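Local coordinates for uncharacterized protein TP-0789 domain-containing protein (PDB 4Z48) that is of unknown function but has a LolA-like fold, as in carriers of outer-membrane lipoproteins, and may bind lipid or lipoprotein, at residues D23-N37 with F220-L234. Numbering follows the deposited sequence. Where two conformers were deposited one is given.
Sequences DTSQDSYSEAVMSIN and FTVIDWSNLRYDVGL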
loop_
_atom_site.group_PDB
_atom_site.type_symbol
_atom_site.label_atom_id
_atom_site.label_comp_id
_atom_site.label_asym_id
_atom_site.label_seq_id
_atom_site.Cartn_x
_atom_site.Cartn_y
_atom_site.Cartn_z
ATOM N N ASP A 23 7.384 8.531 7.528
ATOM C CA ASP A 23 6.834 9.479 6.555
ATOM C C ASP A 23 6.445 10.813 7.234
ATOM O O ASP A 23 5.337 10.949 7.754
ATOM C CB ASP A 23 5.641 8.865 5.794
ATOM C CG ASP A 23 5.085 9.774 4.698
ATOM O OD1 ASP A 23 5.770 10.757 4.339
ATOM O OD2 ASP A 23 3.941 9.508 4.214
ATOM N N THR A 24 7.357 11.809 7.172
ATOM C CA THR A 24 7.182 13.121 7.810
ATOM C C THR A 24 6.577 14.149 6.815
ATOM O O THR A 24 6.402 15.324 7.149
ATOM C CB THR A 24 8.540 13.581 8.359
ATOM O OG1 THR A 24 9.500 13.581 7.295
ATOM C CG2 THR A 24 9.045 12.693 9.508
ATOM N N SER A 25 6.277 13.702 5.604
ATOM C CA SER A 25 5.755 14.550 4.523
ATOM C C SER A 25 4.306 14.959 4.703
ATOM O O SER A 25 3.561 14.262 5.384
ATOM C CB SER A 25 5.891 13.848 3.178
ATOM O OG SER A 25 4.889 12.875 2.952
ATOM N N GLN A 26 3.890 16.045 4.008
ATOM C CA GLN A 26 2.503 16.519 3.966
ATOM C C GLN A 26 1.863 16.129 2.638
ATOM O O GLN A 26 0.651 15.961 2.575
ATOM C CB GLN A 26 2.405 18.036 4.202
ATOM C CG GLN A 26 2.373 18.415 5.706
ATOM C CD GLN A 26 1.244 17.752 6.489
ATOM O OE1 GLN A 26 1.461 16.854 7.317
ATOM N NE2 GLN A 26 0.010 18.162 6.230
ATOM N N ASP A 27 2.672 15.986 1.576
ATOM C CA ASP A 27 2.166 15.542 0.279
ATOM C C ASP A 27 3.299 14.888 -0.511
ATOM O O ASP A 27 4.465 14.989 -0.119
ATOM C CB ASP A 27 1.512 16.708 -0.496
ATOM C CG ASP A 27 2.440 17.712 -1.143
ATOM O OD1 ASP A 27 3.418 17.289 -1.787
ATOM O OD2 ASP A 27 2.113 18.908 -1.119
ATOM N N SER A 28 2.953 14.174 -1.562
ATOM C CA SER A 28 3.926 13.532 -2.438
ATOM C C SER A 28 3.381 13.294 -3.843
ATOM O O SER A 28 2.175 13.174 -4.070
ATOM C CB SER A 28 4.388 12.194 -1.859
ATOM O OG SER A 28 3.307 11.298 -1.704
ATOM N N TYR A 29 4.315 13.166 -4.772
ATOM C CA TYR A 29 4.058 12.873 -6.163
ATOM C C TYR A 29 4.995 11.786 -6.586
ATOM O O TYR A 29 6.156 11.822 -6.173
ATOM C CB TYR A 29 4.274 14.133 -7.003
ATOM C CG TYR A 29 4.318 13.873 -8.487
ATOM C CD1 TYR A 29 3.142 13.746 -9.226
ATOM C CD2 TYR A 29 5.531 13.680 -9.148
ATOM C CE1 TYR A 29 3.173 13.510 -10.601
ATOM C CE2 TYR A 29 5.572 13.428 -10.524
ATOM C CZ TYR A 29 4.388 13.338 -11.240
ATOM O OH TYR A 29 4.391 13.084 -12.584
ATOM N N SER A 30 4.519 10.815 -7.384
ATOM C CA SER A 30 5.410 9.826 -7.987
ATOM C C SER A 30 4.851 9.298 -9.304
ATOM O O SER A 30 3.689 9.492 -9.633
ATOM C CB SER A 30 5.735 8.672 -7.049
ATOM O OG SER A 30 4.689 7.729 -6.935
ATOM N N GLU A 31 5.735 8.678 -10.067
ATOM C CA GLU A 31 5.443 7.999 -11.318
ATOM C C GLU A 31 5.811 6.520 -11.148
ATOM O O GLU A 31 6.777 6.176 -10.451
ATOM C CB GLU A 31 6.227 8.649 -12.464
ATOM C CG GLU A 31 5.758 10.056 -12.769
ATOM C CD GLU A 31 6.685 10.831 -13.678
ATOM O OE1 GLU A 31 7.547 10.197 -14.323
ATOM O OE2 GLU A 31 6.576 12.075 -13.719
ATOM N N ALA A 32 5.018 5.644 -11.717
ATOM C CA ALA A 32 5.304 4.210 -11.593
ATOM C C ALA A 32 4.982 3.463 -12.864
ATOM O O ALA A 32 4.140 3.910 -13.652
ATOM C CB ALA A 32 4.495 3.593 -10.444
ATOM N N VAL A 33 5.678 2.335 -13.060
ATOM C CA VAL A 33 5.407 1.351 -14.113
ATOM C C VAL A 33 5.204 0.019 -13.382
ATOM O O VAL A 33 6.024 -0.348 -12.533
ATOM C CB VAL A 33 6.499 1.273 -15.217
ATOM C CG1 VAL A 33 6.255 0.061 -16.125
ATOM C CG2 VAL A 33 6.501 2.540 -16.066
HETATM N N MSE A 34 4.125 -0.681 -13.713
HETATM C CA MSE A 34 3.763 -1.972 -13.148
HETATM C C MSE A 34 3.758 -3.004 -14.263
HETATM O O MSE A 34 3.237 -2.745 -15.346
HETATM C CB MSE A 34 2.392 -1.833 -12.453
HETATM C CG MSE A 34 1.605 -3.096 -12.280
HETATM SE SE MSE A 34 -0.213 -2.547 -11.692
HETATM C CE MSE A 34 0.127 -2.185 -9.972
ATOM N N SER A 35 4.386 -4.142 -14.013
ATOM C CA SER A 35 4.429 -5.255 -14.949
ATOM C C SER A 35 3.847 -6.504 -14.234
ATOM O O SER A 35 4.352 -6.935 -13.197
ATOM C CB SER A 35 5.865 -5.463 -15.446
ATOM O OG SER A 35 5.961 -6.610 -16.270
ATOM N N ILE A 36 2.750 -7.032 -14.771
ATOM C CA ILE A 36 2.035 -8.186 -14.244
ATOM C C ILE A 36 2.323 -9.405 -15.109
ATOM O O ILE A 36 1.988 -9.405 -16.315
ATOM C CB ILE A 36 0.505 -7.873 -14.207
ATOM C CG1 ILE A 36 0.216 -6.501 -13.549
ATOM C CG2 ILE A 36 -0.232 -8.998 -13.465
ATOM C CD1 ILE A 36 -1.130 -5.881 -13.897
ATOM N N ASN A 37 2.882 -10.466 -14.494
ATOM C CA ASN A 37 3.224 -11.687 -15.232
ATOM C C ASN A 37 2.354 -12.857 -14.816
ATOM O O ASN A 37 2.369 -13.261 -13.668
ATOM C CB ASN A 37 4.705 -12.032 -15.054
ATOM C CG ASN A 37 5.248 -13.078 -16.014
ATOM O OD1 ASN A 37 4.796 -14.236 -16.063
ATOM N ND2 ASN A 37 6.298 -12.711 -16.738
ATOM N N PHE A 220 2.941 -12.865 -10.684
ATOM C CA PHE A 220 3.720 -11.910 -9.896
ATOM C C PHE A 220 3.670 -10.530 -10.563
ATOM O O PHE A 220 3.592 -10.431 -11.794
ATOM C CB PHE A 220 5.163 -12.376 -9.674
ATOM C CG PHE A 220 6.002 -12.499 -10.922
ATOM C CD1 PHE A 220 5.996 -13.671 -11.670
ATOM C CD2 PHE A 220 6.837 -11.462 -11.322
ATOM C CE1 PHE A 220 6.788 -13.795 -12.819
ATOM C CE2 PHE A 220 7.633 -11.582 -12.469
ATOM C CZ PHE A 220 7.610 -12.749 -13.213
ATOM N N THR A 221 3.677 -9.474 -9.735
ATOM C CA THR A 221 3.651 -8.088 -10.194
ATOM C C THR A 221 4.931 -7.386 -9.762
ATOM O O THR A 221 5.315 -7.487 -8.597
ATOM C CB THR A 221 2.358 -7.387 -9.672
ATOM O OG1 THR A 221 1.214 -8.061 -10.239
ATOM C CG2 THR A 221 2.298 -5.912 -10.040
ATOM N N VAL A 222 5.574 -6.645 -10.675
ATOM C CA VAL A 222 6.762 -5.862 -10.301
ATOM C C VAL A 222 6.424 -4.381 -10.519
ATOM O O VAL A 222 6.012 -4.017 -11.604
ATOM C CB VAL A 222 8.038 -6.309 -11.055
ATOM C CG1 VAL A 222 9.246 -5.451 -10.663
ATOM C CG2 VAL A 222 8.333 -7.789 -10.807
ATOM N N ILE A 223 6.595 -3.537 -9.490
ATOM C CA ILE A 223 6.307 -2.109 -9.641
ATOM C C ILE A 223 7.581 -1.305 -9.405
ATOM O O ILE A 223 8.222 -1.451 -8.351
ATOM C CB ILE A 223 5.176 -1.615 -8.675
ATOM C CG1 ILE A 223 3.935 -2.552 -8.675
ATOM C CG2 ILE A 223 4.780 -0.166 -9.054
ATOM C CD1 ILE A 223 3.043 -2.307 -7.458
ATOM N N ASP A 224 7.871 -0.393 -10.348
ATOM C CA ASP A 224 9.016 0.499 -10.301
ATOM C C ASP A 224 8.553 1.907 -10.192
ATOM O O ASP A 224 7.886 2.398 -11.109
ATOM C CB ASP A 224 9.897 0.348 -11.539
ATOM C CG ASP A 224 10.735 -0.896 -11.604
ATOM O OD1 ASP A 224 11.767 -0.933 -10.923
ATOM O OD2 ASP A 224 10.480 -1.736 -12.516
ATOM N N TRP A 225 8.918 2.578 -9.088
ATOM C CA TRP A 225 8.602 3.982 -8.900
ATOM C C TRP A 225 9.804 4.843 -9.252
ATOM O O TRP A 225 10.970 4.512 -8.921
ATOM C CB TRP A 225 8.162 4.316 -7.474
ATOM C CG TRP A 225 6.784 3.857 -7.093
ATOM C CD1 TRP A 225 5.615 4.554 -7.214
ATOM C CD2 TRP A 225 6.438 2.578 -6.561
ATOM N NE1 TRP A 225 4.567 3.809 -6.726
ATOM C CE2 TRP A 225 5.037 2.576 -6.350
ATOM C CE3 TRP A 225 7.175 1.426 -6.235
ATOM C CZ2 TRP A 225 4.360 1.466 -5.823
ATOM C CZ3 TRP A 225 6.502 0.335 -5.675
ATOM C CH2 TRP A 225 5.119 0.367 -5.465
ATOM N N SER A 226 9.516 6.003 -9.839
ATOM C CA SER A 226 10.551 6.973 -10.163
ATOM C C SER A 226 9.964 8.377 -10.162
ATOM O O SER A 226 8.751 8.536 -10.013
ATOM C CB SER A 226 11.265 6.628 -11.469
ATOM O OG SER A 226 10.419 6.568 -12.598
ATOM N N ASN A 227 10.860 9.396 -10.165
ATOM C CA ASN A 227 10.543 10.826 -10.108
ATOM C C ASN A 227 9.682 11.147 -8.864
ATOM O O ASN A 227 8.791 12.014 -8.915
ATOM C CB ASN A 227 9.891 11.297 -11.396
ATOM C CG ASN A 227 10.823 11.122 -12.578
ATOM O OD1 ASN A 227 11.934 11.627 -12.593
ATOM N ND2 ASN A 227 10.428 10.332 -13.540
ATOM N N LEU A 228 9.977 10.444 -7.736
ATOM C CA LEU A 228 9.212 10.676 -6.512
ATOM C C LEU A 228 9.714 11.941 -5.823
ATOM O O LEU A 228 10.918 12.209 -5.739
ATOM C CB LEU A 228 9.219 9.472 -5.540
ATOM C CG LEU A 228 8.135 9.472 -4.421
ATOM C CD1 LEU A 228 7.799 8.078 -3.994
ATOM C CD2 LEU A 228 8.570 10.255 -3.192
ATOM N N ARG A 229 8.764 12.754 -5.380
ATOM C CA ARG A 229 9.038 14.027 -4.694
ATOM C C ARG A 229 8.105 14.204 -3.503
ATOM O O ARG A 229 6.967 13.755 -3.558
ATOM C CB ARG A 229 8.848 15.201 -5.663
ATOM C CG ARG A 229 9.942 15.356 -6.709
ATOM C CD ARG A 229 10.253 16.822 -6.960
ATOM N NE ARG A 229 9.131 17.538 -7.575
ATOM C CZ ARG A 229 8.949 18.853 -7.493
ATOM N NH1 ARG A 229 9.796 19.605 -6.802
ATOM N NH2 ARG A 229 7.906 19.422 -8.081
ATOM N N TYR A 230 8.574 14.852 -2.428
ATOM C CA TYR A 230 7.722 15.157 -1.268
ATOM C C TYR A 230 7.477 16.656 -1.134
ATOM O O TYR A 230 8.315 17.447 -1.565
ATOM C CB TYR A 230 8.338 14.653 0.027
ATOM C CG TYR A 230 8.329 13.152 0.154
ATOM C CD1 TYR A 230 7.145 12.463 0.374
ATOM C CD2 TYR A 230 9.515 12.417 0.102
ATOM C CE1 TYR A 230 7.130 11.081 0.523
ATOM C CE2 TYR A 230 9.508 11.028 0.232
ATOM C CZ TYR A 230 8.306 10.365 0.424
ATOM O OH TYR A 230 8.238 9.007 0.545
ATOM N N ASP A 231 6.361 17.041 -0.479
ATOM C CA ASP A 231 6.002 18.434 -0.174
ATOM C C ASP A 231 6.178 19.375 -1.384
ATOM O O ASP A 231 6.876 20.390 -1.304
ATOM C CB ASP A 231 6.795 18.926 1.040
ATOM C CG ASP A 231 6.472 18.130 2.295
ATOM O OD1 ASP A 231 5.513 17.376 2.270
ATOM O OD2 ASP A 231 7.184 18.290 3.304
ATOM N N VAL A 232 5.488 19.033 -2.480
ATOM C CA VAL A 232 5.508 19.774 -3.748
ATOM C C VAL A 232 4.454 20.897 -3.764
ATOM O O VAL A 232 4.460 21.725 -4.679
ATOM C CB VAL A 232 5.360 18.827 -4.976
ATOM C CG1 VAL A 232 6.545 17.885 -5.068
ATOM C CG2 VAL A 232 4.067 18.027 -4.928
ATOM N N GLY A 233 3.575 20.909 -2.762
ATOM C CA GLY A 233 2.508 21.897 -2.639
ATOM C C GLY A 233 1.292 21.578 -3.487
ATOM O O GLY A 233 0.796 22.447 -4.210
ATOM N N LEU A 234 0.789 20.331 -3.391
ATOM C CA LEU A 234 -0.388 19.867 -4.130
ATOM C C LEU A 234 -1.657 20.555 -3.648
ATOM O O LEU A 234 -1.882 20.655 -2.438
ATOM C CB LEU A 234 -0.562 18.343 -3.999
ATOM C CG LEU A 234 0.445 17.432 -4.705
ATOM C CD1 LEU A 234 0.101 15.956 -4.472
ATOM C CD2 LEU A 234 0.542 17.720 -6.199
HETATM O O HOH W 1 6.524 18.026 5.920
HETATM O O HOH W 2 9.060 8.102 -14.353
HETATM O O HOH W 3 5.795 -9.187 -13.447
#
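Ala32, selenomethionine Met34, Ile223 and Trp225 form the apolar centre where strands 27-37 and 220-226 pair antiparallel. Ala32 CB lies over the indole face of Trp225, 3.9 Å from the centroid of its five-membered ring in a CH-pi contact, while Ser30 OG approaches the indole edge near CD1. Met34 and Ile223 run side by side; a turn about the CG-SE bond (chi3 -77°) brings Met34 CE to 3.9 Å from Ile223 CD1. At the Asn37 end, on the face of Tyr29 and Val33, Asn37 CB lies over one face of the Phe220 ring, 3.7 Å from its centroid, the amide almost parallel to the ring (12°). Paired backbone hydrogen bonds link the strands, interrupted by a beta bulge at Asn227. There Asn227 ND2 donates to Glu31 OE1 (3.0 Å) from above the carboxylate plane, and Tyr29 OH to Glu31 OE2. Beyond Tyr230, whose hydroxyl bonds Thr206, two aspartates bind opposite backbones. Asp231 OD1 accepts from Gln26 N at 2.7 Å and from Asp27 N. Asp27 OD1 takes Val232 N at 2.8 Å, and its OD2 receives Gly233 N on its syn lone pair and Leu234 N from above the plane, each at 3.0 Å. Five backbone N-H groups thus bind two nearby carboxylates, probably offsetting their repulsion and helping hold the loop before strand 27-37 against the turn after 228-230, where the chain's first and last strands pair.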